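Local coordinates for alpha-11 giardin (Giardia intestinalis, PDB 2II2), which is an annexin that binds calcium and probably phospholipid, and may take part in parasite attachment and cytoskeletal remodelling, at residues 139-144 against 177-182; 171-176 against 211-216. One frame throughout, in Å; residues are numbered along the deposited sequence.

Contact 1 (139-144 against 177-182); sequences SYLCHL and AVVRLI
Tyr140 meets Val179 through the root of its side chain: its CB lies 4.0 Å from Val179 CG2, while the phenol ring runs off away from helix 175-184. The carbonyl O of Tyr140 borders the same valine at its other methyl, CG1, but that oxygen is already taken up by the intrahelical bond from Leu144 N. Val179 CG1 thus lies against the peptide link between Tyr140 and Leu141, while CG2 meets Tyr140 CB and Leu141 CG. Leu141 comes next, its CB pointing along the flank of the interface; with CG set beside its own backbone N (chi1 -78°), the isobutyl group swings round so that CD2 reaches 3.9 Å from Val179 CG1. Leu141 and Val179 have the nearest CA atoms of the two segments, 6.1 Å apart.

The pairing illustrates how the all-helical annexin fold brings together helices distant in sequence: helices 137-147 and 175-184 run in broadly the same direction, their local axes 9.3 Å apart and crossing at -38°, and apolar side chains fill the join. Leu141 and Val179 both continue into helix 216-230, on Ala225 and Leu222 respectively, which extends the apolar layer to a third helix.

Further along, Leu144 points toward helix 175-184 and divides its two methyls. CD1 rests 3.8 Å from Val179 CG1 and also lies over one face of the Arg180 guanidinium, towards its rim, whereas CD2 approaches Arg180 NH2 at 3.9 Å. The arginine can fold back over the leucine because its chain, extended through chi2, bends at chi3 (-55°). Its charged end is gripped by two carboxylates, NH2 by Glu176 and NH1 by Glu148, salt bridges that would hold the guanidinium with one face against Leu144 CD1.

Contact 2 (171-176 against 211-216); sequences DEPDHE and TRYADK
Two interhelical connections of the annexin helical array pack together here: the loop leading into helix 175-184 and the turn that leaves helix 205-212. Pro173 and Arg212 form one half of the join. The proline ring projects across the gap and lies over one face of the guanidinium, with Pro173 CG 3.5 Å from Arg212 CD and Pro173 CD above the guanidinium plane, near its rim. Bends at chi2 (64°) and chi3 (81°) turn the arginine chain so that it runs alongside the proline ring. Its polar end is then held by backbone carbonyls: NH2 by Ala170, NE by Leu167, and NH1 by a weak, bent bond of 3.1 Å to Asp171 O, which lies near the guanidinium plane. The bonds to Ala170 and Leu167 would do most to restrain the group's rotation, the weak one less.

His175 and Tyr213 make the other half. Tyr213 OH approaches the edge of the imidazole near its plane, hydrogen-bonded to His175 ND1 at 2.7 Å; either could be the donor. The rings meet rim to rim, neither over the other's face, with centroids 5.3 Å apart and planes at 59°. Instead, Pro173 O sits 3.6 Å above the centre of the imidazole. Pro173 CB also approaches Tyr213 OH at 3.5 Å, joining the two halves, while the phenol ring reaches Leu222 of helix 216-230.

Asp174 OD1 bonds Ala177 N and Asp215 OD2 bonds Asn218 N: aspartate N-caps, a common way for a helix to begin, here starting annexin helices 175-184 and 216-230.

Overall arrangement
Contacts 1 and 2 lie about 12 Å apart, centre to centre, on the same side of the chain's centre, and both use helix 175-184: contact 2 at its first residues and the loop before it, contact 1 along its body. Their segments alternate along the chain in the order 139-144, 171-176, 177-182 and 211-216. Tyr140 OH lies 3.6 Å from Glu176 OE1, a packing contact that connects the two. One helix is therefore packed against helix 137-147 through its middle and against the end of helix 205-212 at its start, with helix 216-230 touching both contacts. Both lie away from the known calcium site and belong to the helical scaffold.

Contact 1 (139-144 against 177-182)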
loop_
_atom_site.group_PDB
_atom_site.type_symbol
_atom_site.label_atom_id
_atom_site.label_comp_id
_atom_site.label_asym_id
_atom_site.label_seq_id
_atom_site.Cartn_x
_atom_site.Cartn_y
_atom_site.Cartn_z
ATOM N N SER A 139 -0.034 4.987 -15.380
ATOM C CA SER A 139 -1.437 5.238 -15.712
ATOM C C SER A 139 -2.195 3.991 -16.145
ATOM O O SER A 139 -3.330 3.761 -15.691
ATOM C CB SER A 139 -1.567 6.344 -16.745
ATOM O OG SER A 139 -0.974 6.007 -17.994
ATOM N N TYR A 140 -1.577 3.183 -17.005
ATOM C CA TYR A 140 -2.182 1.930 -17.392
ATOM C C TYR A 140 -2.416 1.019 -16.200
ATOM O O TYR A 140 -3.428 0.329 -16.141
ATOM C CB TYR A 140 -1.385 1.186 -18.477
ATOM C CG TYR A 140 -1.665 1.736 -19.837
ATOM C CD1 TYR A 140 -0.805 2.650 -20.433
ATOM C CD2 TYR A 140 -2.813 1.369 -20.520
ATOM C CE1 TYR A 140 -1.078 3.195 -21.686
ATOM C CE2 TYR A 140 -3.101 1.912 -21.789
ATOM C CZ TYR A 140 -2.219 2.817 -22.352
ATOM O OH TYR A 140 -2.506 3.357 -23.587
ATOM N N LEU A 141 -1.500 0.984 -15.230
ATOM C CA LEU A 141 -1.699 0.145 -14.039
ATOM C C LEU A 141 -2.975 0.551 -13.326
ATOM O O LEU A 141 -3.726 -0.318 -12.876
ATOM C CB LEU A 141 -0.509 0.273 -13.102
ATOM C CG LEU A 141 0.725 -0.531 -13.512
ATOM C CD1 LEU A 141 1.985 0.041 -12.857
ATOM C CD2 LEU A 141 0.519 -2.005 -13.142
ATOM N N CYS A 142 -3.210 1.863 -13.213
ATOM C CA CYS A 142 -4.400 2.329 -12.494
ATOM C C CYS A 142 -5.676 1.818 -13.160
ATOM O O CYS A 142 -6.561 1.220 -12.516
ATOM C CB CYS A 142 -4.459 3.843 -12.389
ATOM S SG CYS A 142 -3.133 4.540 -11.371
ATOM N N HIS A 143 -5.780 2.061 -14.463
ATOM C CA HIS A 143 -6.995 1.708 -15.191
ATOM C C HIS A 143 -7.188 0.194 -15.293
ATOM O O HIS A 143 -8.280 -0.340 -15.065
ATOM C CB HIS A 143 -6.958 2.284 -16.608
ATOM C CG HIS A 143 -7.178 3.761 -16.676
ATOM N ND1 HIS A 143 -8.323 4.307 -17.216
ATOM C CD2 HIS A 143 -6.389 4.804 -16.316
ATOM C CE1 HIS A 143 -8.219 5.628 -17.194
ATOM N NE2 HIS A 143 -7.056 5.958 -16.659
ATOM N N LEU A 144 -6.137 -0.509 -15.708
ATOM C CA LEU A 144 -6.295 -1.942 -15.954
ATOM C C LEU A 144 -6.488 -2.730 -14.662
ATOM O O LEU A 144 -7.204 -3.729 -14.649
ATOM C CB LEU A 144 -5.170 -2.535 -16.816
ATOM C CG LEU A 144 -5.060 -1.946 -18.227
ATOM C CD1 LEU A 144 -3.952 -2.653 -19.011
ATOM C CD2 LEU A 144 -6.375 -1.959 -18.993
ATOM N N ALA A 177 1.022 -3.303 -23.168
ATOM C CA ALA A 177 1.164 -4.758 -23.289
ATOM C C ALA A 177 1.792 -5.345 -22.015
ATOM O O ALA A 177 1.404 -6.427 -21.569
ATOM C CB ALA A 177 1.971 -5.133 -24.534
ATOM N N VAL A 178 2.788 -4.652 -21.445
ATOM C CA VAL A 178 3.442 -5.159 -20.246
ATOM C C VAL A 178 2.477 -5.164 -19.076
ATOM O O VAL A 178 2.377 -6.158 -18.366
ATOM C CB VAL A 178 4.706 -4.328 -19.926
ATOM C CG1 VAL A 178 5.255 -4.692 -18.540
ATOM C CG2 VAL A 178 5.756 -4.556 -20.991
ATOM N N VAL A 179 1.773 -4.053 -18.880
ATOM C CA VAL A 179 0.837 -3.947 -17.789
ATOM C C VAL A 179 -0.266 -4.994 -17.963
ATOM O O VAL A 179 -0.626 -5.701 -17.005
ATOM C CB VAL A 179 0.243 -2.527 -17.703
ATOM C CG1 VAL A 179 -0.891 -2.508 -16.690
ATOM C CG2 VAL A 179 1.316 -1.556 -17.296
ATOM N N ARG A 180 -0.831 -5.113 -19.166
ATOM C CA ARG A 180 -1.908 -6.064 -19.386
ATOM C C ARG A 180 -1.444 -7.467 -19.065
ATOM O O ARG A 180 -2.175 -8.217 -18.397
ATOM C CB ARG A 180 -2.387 -5.980 -20.821
ATOM C CG ARG A 180 -3.519 -6.882 -21.146
ATOM C CD ARG A 180 -4.010 -6.578 -22.553
ATOM N NE ARG A 180 -4.367 -5.168 -22.729
ATOM C CZ ARG A 180 -5.536 -4.636 -22.373
ATOM N NH1 ARG A 180 -6.482 -5.371 -21.793
ATOM N NH2 ARG A 180 -5.760 -3.351 -22.581
ATOM N N LEU A 181 -0.240 -7.822 -19.545
ATOM C CA LEU A 181 0.277 -9.172 -19.260
ATOM C C LEU A 181 0.317 -9.465 -17.769
ATOM O O LEU A 181 -0.217 -10.494 -17.303
ATOM C CB LEU A 181 1.637 -9.363 -19.907
ATOM C CG LEU A 181 2.269 -10.763 -19.898
ATOM C CD1 LEU A 181 3.306 -10.837 -20.992
ATOM C CD2 LEU A 181 2.914 -11.107 -18.554
ATOM N N ILE A 182 0.909 -8.537 -17.024
ATOM C CA ILE A 182 1.068 -8.764 -15.589
ATOM C C ILE A 182 -0.282 -8.778 -14.863
ATOM O O ILE A 182 -0.581 -9.695 -14.096
ATOM C CB ILE A 182 1.989 -7.703 -14.983
ATOM C CG1 ILE A 182 3.410 -7.834 -15.535
ATOM C CG2 ILE A 182 2.048 -7.839 -13.481
ATOM C CD1 ILE A 182 4.314 -6.667 -15.218
#

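Contact 2 (171-176 against 211-216)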
loop_
_atom_site.group_PDB
_atom_site.type_symbol
_atom_site.label_atom_id
_atom_site.label_comp_id
_atom_site.label_asym_id
_atom_site.label_seq_id
_atom_site.Cartn_x
_atom_site.Cartn_y
_atom_site.Cartn_z
ATOM N N ASP A 171 13.706 -0.812 -28.130
ATOM C CA ASP A 171 14.071 0.596 -27.907
ATOM C C ASP A 171 13.168 1.207 -26.838
ATOM O O ASP A 171 13.633 1.928 -25.956
ATOM C CB ASP A 171 13.941 1.413 -29.192
ATOM C CG ASP A 171 14.986 1.057 -30.222
ATOM O OD1 ASP A 171 16.017 0.466 -29.848
ATOM O OD2 ASP A 171 14.779 1.395 -31.416
ATOM N N GLU A 172 11.867 0.944 -26.940
ATOM C CA GLU A 172 10.898 1.424 -25.945
ATOM C C GLU A 172 9.892 0.327 -25.653
ATOM O O GLU A 172 9.418 -0.337 -26.566
ATOM C CB GLU A 172 10.155 2.654 -26.485
ATOM C CG GLU A 172 11.015 3.879 -26.732
ATOM C CD GLU A 172 11.634 4.427 -25.456
ATOM O OE1 GLU A 172 10.973 4.355 -24.394
ATOM O OE2 GLU A 172 12.782 4.927 -25.521
ATOM N N PRO A 173 9.541 0.155 -24.372
ATOM C CA PRO A 173 8.541 -0.860 -24.047
ATOM C C PRO A 173 7.157 -0.487 -24.551
ATOM O O PRO A 173 6.827 0.697 -24.631
ATOM C CB PRO A 173 8.519 -0.877 -22.510
ATOM C CG PRO A 173 9.709 -0.185 -22.084
ATOM C CD PRO A 173 10.026 0.831 -23.165
ATOM N N ASP A 174 6.355 -1.497 -24.884
ATOM C CA ASP A 174 4.912 -1.322 -25.089
ATOM C C ASP A 174 4.308 -1.373 -23.688
ATOM O O ASP A 174 4.054 -2.451 -23.151
ATOM C CB ASP A 174 4.379 -2.441 -25.987
ATOM C CG ASP A 174 2.880 -2.366 -26.241
ATOM O OD1 ASP A 174 2.170 -1.672 -25.499
ATOM O OD2 ASP A 174 2.409 -3.025 -27.211
ATOM N N HIS A 175 4.134 -0.204 -23.083
ATOM C CA HIS A 175 3.713 -0.157 -21.678
ATOM C C HIS A 175 2.393 -0.869 -21.440
ATOM O O HIS A 175 2.234 -1.613 -20.468
ATOM C CB HIS A 175 3.655 1.286 -21.172
ATOM C CG HIS A 175 4.912 2.030 -21.437
ATOM N ND1 HIS A 175 6.119 1.661 -20.885
ATOM C CD2 HIS A 175 5.178 3.065 -22.270
ATOM C CE1 HIS A 175 7.071 2.457 -21.340
ATOM N NE2 HIS A 175 6.525 3.324 -22.174
ATOM N N GLU A 176 1.437 -0.631 -22.335
ATOM C CA GLU A 176 0.128 -1.252 -22.185
ATOM C C GLU A 176 0.236 -2.776 -22.232
ATOM O O GLU A 176 -0.354 -3.456 -21.403
ATOM C CB GLU A 176 -0.841 -0.762 -23.246
ATOM C CG GLU A 176 -2.186 -1.454 -23.176
ATOM C CD GLU A 176 -3.212 -0.896 -24.148
ATOM O OE1 GLU A 176 -2.892 0.038 -24.911
ATOM O OE2 GLU A 176 -4.338 -1.425 -24.150
ATOM N N THR A 211 15.712 -1.293 -14.127
ATOM C CA THR A 211 16.682 -0.793 -15.099
ATOM C C THR A 211 16.000 -0.026 -16.226
ATOM O O THR A 211 16.499 1.032 -16.667
ATOM C CB THR A 211 17.544 -1.939 -15.672
ATOM O OG1 THR A 211 18.368 -2.440 -14.608
ATOM C CG2 THR A 211 18.425 -1.489 -16.868
ATOM N N ARG A 212 14.862 -0.546 -16.684
ATOM C CA ARG A 212 14.178 0.039 -17.838
ATOM C C ARG A 212 13.467 1.346 -17.508
ATOM O O ARG A 212 13.475 2.273 -18.296
ATOM C CB ARG A 212 13.139 -0.934 -18.390
ATOM C CG ARG A 212 12.220 -0.303 -19.421
ATOM C CD ARG A 212 12.949 0.141 -20.673
ATOM N NE ARG A 212 13.129 -1.019 -21.520
ATOM C CZ ARG A 212 13.516 -0.984 -22.793
ATOM N NH1 ARG A 212 13.785 0.177 -23.385
ATOM N NH2 ARG A 212 13.599 -2.138 -23.467
ATOM N N TYR A 213 12.778 1.374 -16.379
ATOM C CA TYR A 213 11.895 2.502 -16.060
ATOM C C TYR A 213 12.579 3.467 -15.134
ATOM O O TYR A 213 12.691 3.232 -13.938
ATOM C CB TYR A 213 10.581 2.018 -15.440
ATOM C CG TYR A 213 9.682 1.405 -16.468
ATOM C CD1 TYR A 213 9.764 0.056 -16.772
ATOM C CD2 TYR A 213 8.757 2.180 -17.165
ATOM C CE1 TYR A 213 8.946 -0.490 -17.738
ATOM C CE2 TYR A 213 7.947 1.641 -18.120
ATOM C CZ TYR A 213 8.037 0.297 -18.406
ATOM O OH TYR A 213 7.212 -0.298 -19.358
ATOM N N ALA A 214 13.092 4.549 -15.713
ATOM C CA ALA A 214 13.822 5.560 -14.949
ATOM C C ALA A 214 12.906 6.371 -14.030
ATOM O O ALA A 214 13.355 6.883 -12.992
ATOM C CB ALA A 214 14.610 6.490 -15.860
ATOM N N ASP A 215 11.643 6.518 -14.410
ATOM C CA ASP A 215 10.652 7.171 -13.550
ATOM C C ASP A 215 10.311 6.206 -12.415
ATOM O O ASP A 215 9.890 5.087 -12.650
ATOM C CB ASP A 215 9.404 7.543 -14.348
ATOM C CG ASP A 215 8.347 8.185 -13.493
ATOM O OD1 ASP A 215 8.314 9.416 -13.401
ATOM O OD2 ASP A 215 7.533 7.452 -12.922
ATOM N N LYS A 216 10.522 6.664 -11.190
ATOM C CA LYS A 216 10.429 5.819 -10.023
ATOM C C LYS A 216 9.015 5.308 -9.755
ATOM O O LYS A 216 8.836 4.164 -9.323
ATOM C CB LYS A 216 10.956 6.582 -8.810
ATOM C CG LYS A 216 12.448 6.903 -8.847
ATOM C CD LYS A 216 12.865 7.659 -7.596
ATOM C CE LYS A 216 14.391 7.782 -7.455
ATOM N NZ LYS A 216 14.973 8.893 -8.260
#